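Local coordinates for uncharacterized protein conserved in bacteria (Streptococcus suis, PDB 4FZQ) that probably contributes to host cell attachment as the G5 domain of the surface antigen HP0197, at residues 8-13 against 44-49; 34-39 against 69-74. The protein carries 1 engineered substitution. All blocks are in the same frame, centred on the assembly; numbering follows the deposited sequence.

How the contacts relate
From the N terminus, the chain runs along strand 4-13, passes into the distal half of the elongated G5 domain through strands 18-22 and 31-35, and returns as strand 41-50. Contact 1 (8-13 with 44-49) closes this first excursion. After strand 55-66 completes the first sheet, the chain goes back to the second, where contact 2 (34-39 with 69-74) closes another loop. This loop opens inside the first and closes after it, so the two cross. The centres of contacts 1 and 2 are 28 Å apart. Contact 1 joins neighbouring strands of the first sheet; contact 2 joins the end of strand 31-35 and the connection after it to the start of strand 71-75 and the residues before it.

Contact 1. Residues 8-13 against 44-49; sequences RKVEEA and SVYQDV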
loop_
_atom_site.group_PDB
_atom_site.type_symbol
_atom_site.label_atom_id
_atom_site.label_comp_id
_atom_site.label_asym_id
_atom_site.label_seq_id
_atom_site.Cartn_x
_atom_site.Cartn_y
_atom_site.Cartn_z
ATOM N N ARG A 8 13.107 -20.537 9.576
ATOM C CA ARG A 8 13.161 -19.528 8.520
ATOM C C ARG A 8 13.072 -18.132 9.098
ATOM O O ARG A 8 12.328 -17.880 10.045
ATOM C CB ARG A 8 11.999 -19.691 7.533
ATOM C CG ARG A 8 12.191 -20.740 6.472
ATOM C CD ARG A 8 11.093 -20.670 5.427
ATOM N NE ARG A 8 9.772 -20.891 6.003
ATOM C CZ ARG A 8 8.865 -19.939 6.183
ATOM N NH1 ARG A 8 9.133 -18.689 5.831
ATOM N NH2 ARG A 8 7.685 -20.242 6.708
ATOM N N LYS A 9 13.825 -17.220 8.512
ATOM C CA LYS A 9 13.799 -15.840 8.947
ATOM C C LYS A 9 13.215 -15.032 7.788
ATOM O O LYS A 9 13.670 -15.146 6.653
ATOM C CB LYS A 9 15.217 -15.374 9.276
ATOM C CG LYS A 9 15.307 -13.952 9.802
ATOM C CD LYS A 9 16.757 -13.486 9.960
ATOM C CE LYS A 9 17.485 -14.231 11.076
ATOM N NZ LYS A 9 17.546 -15.714 10.851
ATOM N N VAL A 10 12.185 -14.244 8.068
ATOM C CA VAL A 10 11.554 -13.412 7.051
ATOM C C VAL A 10 11.627 -11.951 7.505
ATOM O O VAL A 10 11.161 -11.605 8.587
ATOM C CB VAL A 10 10.077 -13.819 6.840
ATOM C CG1 VAL A 10 9.383 -12.832 5.920
ATOM C CG2 VAL A 10 10.008 -15.228 6.257
ATOM N N GLU A 11 12.225 -11.102 6.675
ATOM C CA GLU A 11 12.371 -9.684 6.990
ATOM C C GLU A 11 11.418 -8.787 6.226
ATOM O O GLU A 11 11.432 -8.760 5.004
ATOM C CB GLU A 11 13.795 -9.215 6.700
ATOM C CG GLU A 11 14.761 -9.411 7.839
ATOM C CD GLU A 11 16.067 -8.646 7.653
ATOM O OE1 GLU A 11 16.033 -7.503 7.128
ATOM O OE2 GLU A 11 17.125 -9.180 8.062
ATOM N N GLU A 12 10.586 -8.049 6.943
ATOM C CA GLU A 12 9.667 -7.139 6.287
ATOM C C GLU A 12 10.146 -5.712 6.521
ATOM O O GLU A 12 10.364 -5.299 7.666
ATOM C CB GLU A 12 8.266 -7.299 6.843
ATOM C CG GLU A 12 7.297 -6.322 6.239
ATOM C CD GLU A 12 5.895 -6.497 6.769
ATOM O OE1 GLU A 12 5.381 -7.635 6.706
ATOM O OE2 GLU A 12 5.307 -5.497 7.237
ATOM N N ALA A 13 10.335 -4.955 5.448
ATOM C CA ALA A 13 10.791 -3.585 5.623
ATOM C C ALA A 13 9.630 -2.747 6.114
ATOM O O ALA A 13 8.512 -2.854 5.610
ATOM C CB ALA A 13 11.318 -3.024 4.320
ATOM N N SER A 44 10.695 -11.950 11.466
ATOM C CA SER A 44 9.966 -13.055 12.050
ATOM C C SER A 44 10.758 -14.335 11.837
ATOM O O SER A 44 11.296 -14.574 10.749
ATOM C CB SER A 44 8.591 -13.200 11.403
ATOM O OG SER A 44 7.823 -12.031 11.548
ATOM N N VAL A 45 10.849 -15.144 12.887
ATOM C CA VAL A 45 11.533 -16.424 12.788
ATOM C C VAL A 45 10.430 -17.469 12.819
ATOM O O VAL A 45 9.605 -17.482 13.737
ATOM C CB VAL A 45 12.483 -16.670 13.967
ATOM C CG1 VAL A 45 13.045 -18.092 13.885
ATOM C CG2 VAL A 45 13.615 -15.662 13.944
ATOM N N TYR A 46 10.407 -18.327 11.805
ATOM C CA TYR A 46 9.393 -19.367 11.719
ATOM C C TYR A 46 10.017 -20.730 11.827
ATOM O O TYR A 46 11.234 -20.887 11.686
ATOM C CB TYR A 46 8.661 -19.320 10.376
ATOM C CG TYR A 46 7.831 -18.086 10.137
ATOM C CD1 TYR A 46 8.381 -16.957 9.532
ATOM C CD2 TYR A 46 6.492 -18.049 10.517
ATOM C CE1 TYR A 46 7.605 -15.814 9.309
ATOM C CE2 TYR A 46 5.716 -16.925 10.303
ATOM C CZ TYR A 46 6.276 -15.809 9.697
ATOM O OH TYR A 46 5.505 -14.695 9.472
ATOM N N GLN A 47 9.171 -21.725 12.080
ATOM C CA GLN A 47 9.640 -23.100 12.126
ATOM C C GLN A 47 8.702 -23.940 11.281
ATOM O O GLN A 47 7.492 -23.947 11.496
ATOM C CB GLN A 47 9.672 -23.659 13.532
ATOM C CG GLN A 47 10.472 -24.934 13.560
ATOM C CD GLN A 47 10.528 -25.573 14.916
ATOM O OE1 GLN A 47 11.462 -26.312 15.215
ATOM N NE2 GLN A 47 9.525 -25.310 15.744
ATOM N N ASP A 48 9.267 -24.637 10.304
ATOM C CA ASP A 48 8.474 -25.465 9.414
ATOM C C ASP A 48 8.641 -26.935 9.732
ATOM O O ASP A 48 9.697 -27.354 10.211
ATOM C CB ASP A 48 8.907 -25.234 7.967
ATOM C CG ASP A 48 8.634 -23.822 7.487
ATOM O OD1 ASP A 48 9.369 -23.357 6.593
ATOM O OD2 ASP A 48 7.685 -23.185 7.985
ATOM N N VAL A 49 7.592 -27.710 9.480
ATOM C CA VAL A 49 7.667 -29.149 9.679
ATOM C C VAL A 49 7.703 -29.714 8.269
ATOM O O VAL A 49 6.867 -29.365 7.435
ATOM C CB VAL A 49 6.424 -29.735 10.380
ATOM C CG1 VAL A 49 6.656 -31.213 10.674
ATOM C CG2 VAL A 49 6.138 -29.004 11.638
HETATM O O HOH W 1 8.478 -10.490 9.279
#
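Arg8 reaches past Tyr46 to Asp48 across two neighbouring antiparallel strands of the three-stranded sheet in this G5 domain. Its side chain starts on the face carrying Tyr46 and Val10, is extended as far as CD, and then bends at chi3 (-61°), turning the guanidinium across the neighbouring strand toward Asp48. There Arg8 NE meets Asp48 OD1 at 2.6 Å on the syn side of the carboxylate, a straight (N-H...O 171°), in-plane hydrogen bond that is also a salt bridge. Asp48 OD1 is shared with Lys6, while Arg8 NH1 forms a salt bridge with Glu12 of the second subunit, where the sheet continues into that chain. Tyr46 CB lies over one guanidinium face, toward its rim, 3.9 Å from Arg8 NH2; guanidinium and ring planes are 12° apart, near-parallel but not stacked. On the same face, Val10 CG2 approaches the ring obliquely, 3.9 Å from Tyr46 CE1. Arg8 N to Tyr46 O (2.8 Å) and Ser44 N to Val10 O (2.9 Å) each have a return bond, Tyr46 N to Arg8 O and Val10 N to Ser44 O, making these the hydrogen-bonded pairs. A water donates to Val10 O at 3.0 Å, and lies 2.8 Å from Ser44 OG.

Contact 2. Residues 34-39 against 69-74; sequences LQEGKA and QNRILV
Bends at chi2 (101°) and chi3 fold Lys38 back toward Gln69, whose own CG is anti to its backbone N (chi1 178°) and whose chain continues extended toward the lysine. They meet where the two connections between the G5 sheets come together, at the end of the second sheet, beside antiparallel strands 31-35 and 71-75. Lys38 NZ donates to Gln69 OE1 at 2.6 Å from above the amide, 46° out of its carbonyl plane. Behind this pair, Gln69 N donates to Lys38 O at 2.8 Å. Gly37 has no CB to collide with Asn70 C and Arg71 N, so its CA comes within 3.1 Å of Gln69 O and also close to Asn70 O; its positive phi separately favours glycine. Farther into the sheet, Ile72 N bonds to Gln35 O at 2.9 Å, and Leu34 N to Ile72 O at 2.6 Å. Leu34 CB rests against Ile72 CG2 at 3.4 Å, and Val74 CG2 comes up obliquely to Leu34 CG. Arg71 CB runs alongside Glu36 O at 3.3 Å; the extended chain brings that oxygen near the guanidinium edge, while Arg71 NE forms a salt bridge with Glu18. One water donates to Glu36 O at 2.7 Å and weakly accepts from Arg71 NH1.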
loop_
_atom_site.group_PDB
_atom_site.type_symbol
_atom_site.label_atom_id
_atom_site.label_comp_id
_atom_site.label_asym_id
_atom_site.label_seq_id
_atom_site.Cartn_x
_atom_site.Cartn_y
_atom_site.Cartn_z
ATOM N N LEU A 34 17.150 16.553 5.068
ATOM C CA LEU A 34 18.310 16.578 5.946
ATOM C C LEU A 34 19.012 15.230 5.898
ATOM O O LEU A 34 20.232 15.149 6.018
ATOM C CB LEU A 34 17.879 16.870 7.377
ATOM C CG LEU A 34 18.607 18.009 8.084
ATOM C CD1 LEU A 34 18.219 17.996 9.555
ATOM C CD2 LEU A 34 20.113 17.854 7.922
ATOM N N GLN A 35 18.226 14.169 5.754
ATOM C CA GLN A 35 18.770 12.826 5.660
ATOM C C GLN A 35 17.709 11.941 5.019
ATOM O O GLN A 35 16.510 12.159 5.199
ATOM C CB GLN A 35 19.198 12.303 7.040
ATOM C CG GLN A 35 18.104 11.721 7.897
ATOM C CD GLN A 35 18.602 11.289 9.276
ATOM O OE1 GLN A 35 17.860 10.689 10.053
ATOM N NE2 GLN A 35 19.858 11.601 9.586
ATOM N N GLU A 36 18.157 10.954 4.251
ATOM C CA GLU A 36 17.236 10.080 3.542
ATOM C C GLU A 36 16.546 9.028 4.393
ATOM O O GLU A 36 15.492 8.526 4.021
ATOM C CB GLU A 36 17.959 9.425 2.359
ATOM C CG GLU A 36 18.533 10.459 1.383
ATOM C CD GLU A 36 18.597 9.967 -0.057
ATOM O OE1 GLU A 36 19.397 9.047 -0.349
ATOM O OE2 GLU A 36 17.841 10.509 -0.896
ATOM N N GLY A 37 17.143 8.700 5.530
ATOM C CA GLY A 37 16.548 7.709 6.407
ATOM C C GLY A 37 16.502 6.303 5.844
ATOM O O GLY A 37 16.311 6.108 4.645
ATOM N N LYS A 38 16.689 5.324 6.722
ATOM C CA LYS A 38 16.669 3.914 6.349
ATOM C C LYS A 38 15.445 3.237 6.933
ATOM O O LYS A 38 15.029 3.538 8.046
ATOM C CB LYS A 38 17.927 3.206 6.860
ATOM C CG LYS A 38 19.183 3.472 6.035
ATOM C CD LYS A 38 20.115 4.502 6.674
ATOM C CE LYS A 38 20.827 3.940 7.906
ATOM N NZ LYS A 38 21.895 4.852 8.416
ATOM N N ALA A 39 14.875 2.314 6.178
ATOM C CA ALA A 39 13.687 1.594 6.620
ATOM C C ALA A 39 13.909 0.805 7.907
ATOM O O ALA A 39 15.004 0.299 8.163
ATOM C CB ALA A 39 13.220 0.646 5.520
ATOM N N GLN A 69 15.781 4.584 10.568
ATOM C CA GLN A 69 16.315 5.932 10.623
ATOM C C GLN A 69 15.338 6.833 9.880
ATOM O O GLN A 69 14.946 6.531 8.754
ATOM C CB GLN A 69 17.691 5.966 9.958
ATOM C CG GLN A 69 18.341 7.338 9.895
ATOM C CD GLN A 69 19.651 7.318 9.124
ATOM O OE1 GLN A 69 20.648 6.781 9.597
ATOM N NE2 GLN A 69 19.650 7.897 7.924
ATOM N N ASN A 70 14.936 7.928 10.516
ATOM C CA ASN A 70 13.999 8.859 9.896
ATOM C C ASN A 70 14.538 9.585 8.674
ATOM O O ASN A 70 15.728 9.879 8.566
ATOM C CB ASN A 70 13.552 9.948 10.878
ATOM C CG ASN A 70 12.533 9.465 11.886
ATOM O OD1 ASN A 70 12.011 8.352 11.790
ATOM N ND2 ASN A 70 12.232 10.318 12.867
ATOM N N ARG A 71 13.631 9.867 7.752
ATOM C CA ARG A 71 13.945 10.635 6.575
ATOM C C ARG A 71 13.547 12.014 7.108
ATOM O O ARG A 71 12.458 12.170 7.672
ATOM C CB ARG A 71 13.028 10.206 5.437
ATOM C CG ARG A 71 13.133 11.013 4.157
ATOM C CD ARG A 71 12.168 10.456 3.121
ATOM N NE ARG A 71 12.017 11.337 1.967
ATOM C CZ ARG A 71 12.972 11.566 1.071
ATOM N NH1 ARG A 71 14.151 10.967 1.193
ATOM N NH2 ARG A 71 12.750 12.399 0.061
ATOM N N ILE A 72 14.415 13.006 6.987
ATOM C CA ILE A 72 14.058 14.323 7.495
ATOM C C ILE A 72 13.876 15.338 6.376
ATOM O O ILE A 72 14.803 15.601 5.603
ATOM C CB ILE A 72 15.119 14.877 8.492
ATOM C CG1 ILE A 72 15.065 14.122 9.823
ATOM C CG2 ILE A 72 14.842 16.333 8.789
ATOM C CD1 ILE A 72 13.994 13.048 10.038
ATOM N N LEU A 73 12.677 15.905 6.293
ATOM C CA LEU A 73 12.393 16.915 5.288
ATOM C C LEU A 73 12.365 18.264 6.005
ATOM O O LEU A 73 11.637 18.441 6.982
ATOM C CB LEU A 73 11.046 16.656 4.612
ATOM C CG LEU A 73 10.828 17.513 3.356
ATOM C CD1 LEU A 73 11.725 16.976 2.249
ATOM C CD2 LEU A 73 9.373 17.488 2.911
ATOM N N VAL A 74 13.174 19.203 5.529
ATOM C CA VAL A 74 13.252 20.530 6.132
ATOM C C VAL A 74 12.638 21.557 5.183
ATOM O O VAL A 74 13.028 21.649 4.022
ATOM C CB VAL A 74 14.728 20.920 6.433
ATOM C CG1 VAL A 74 14.769 22.192 7.247
ATOM C CG2 VAL A 74 15.428 19.801 7.203
HETATM O O HOH W 2 13.681 8.035 2.030
#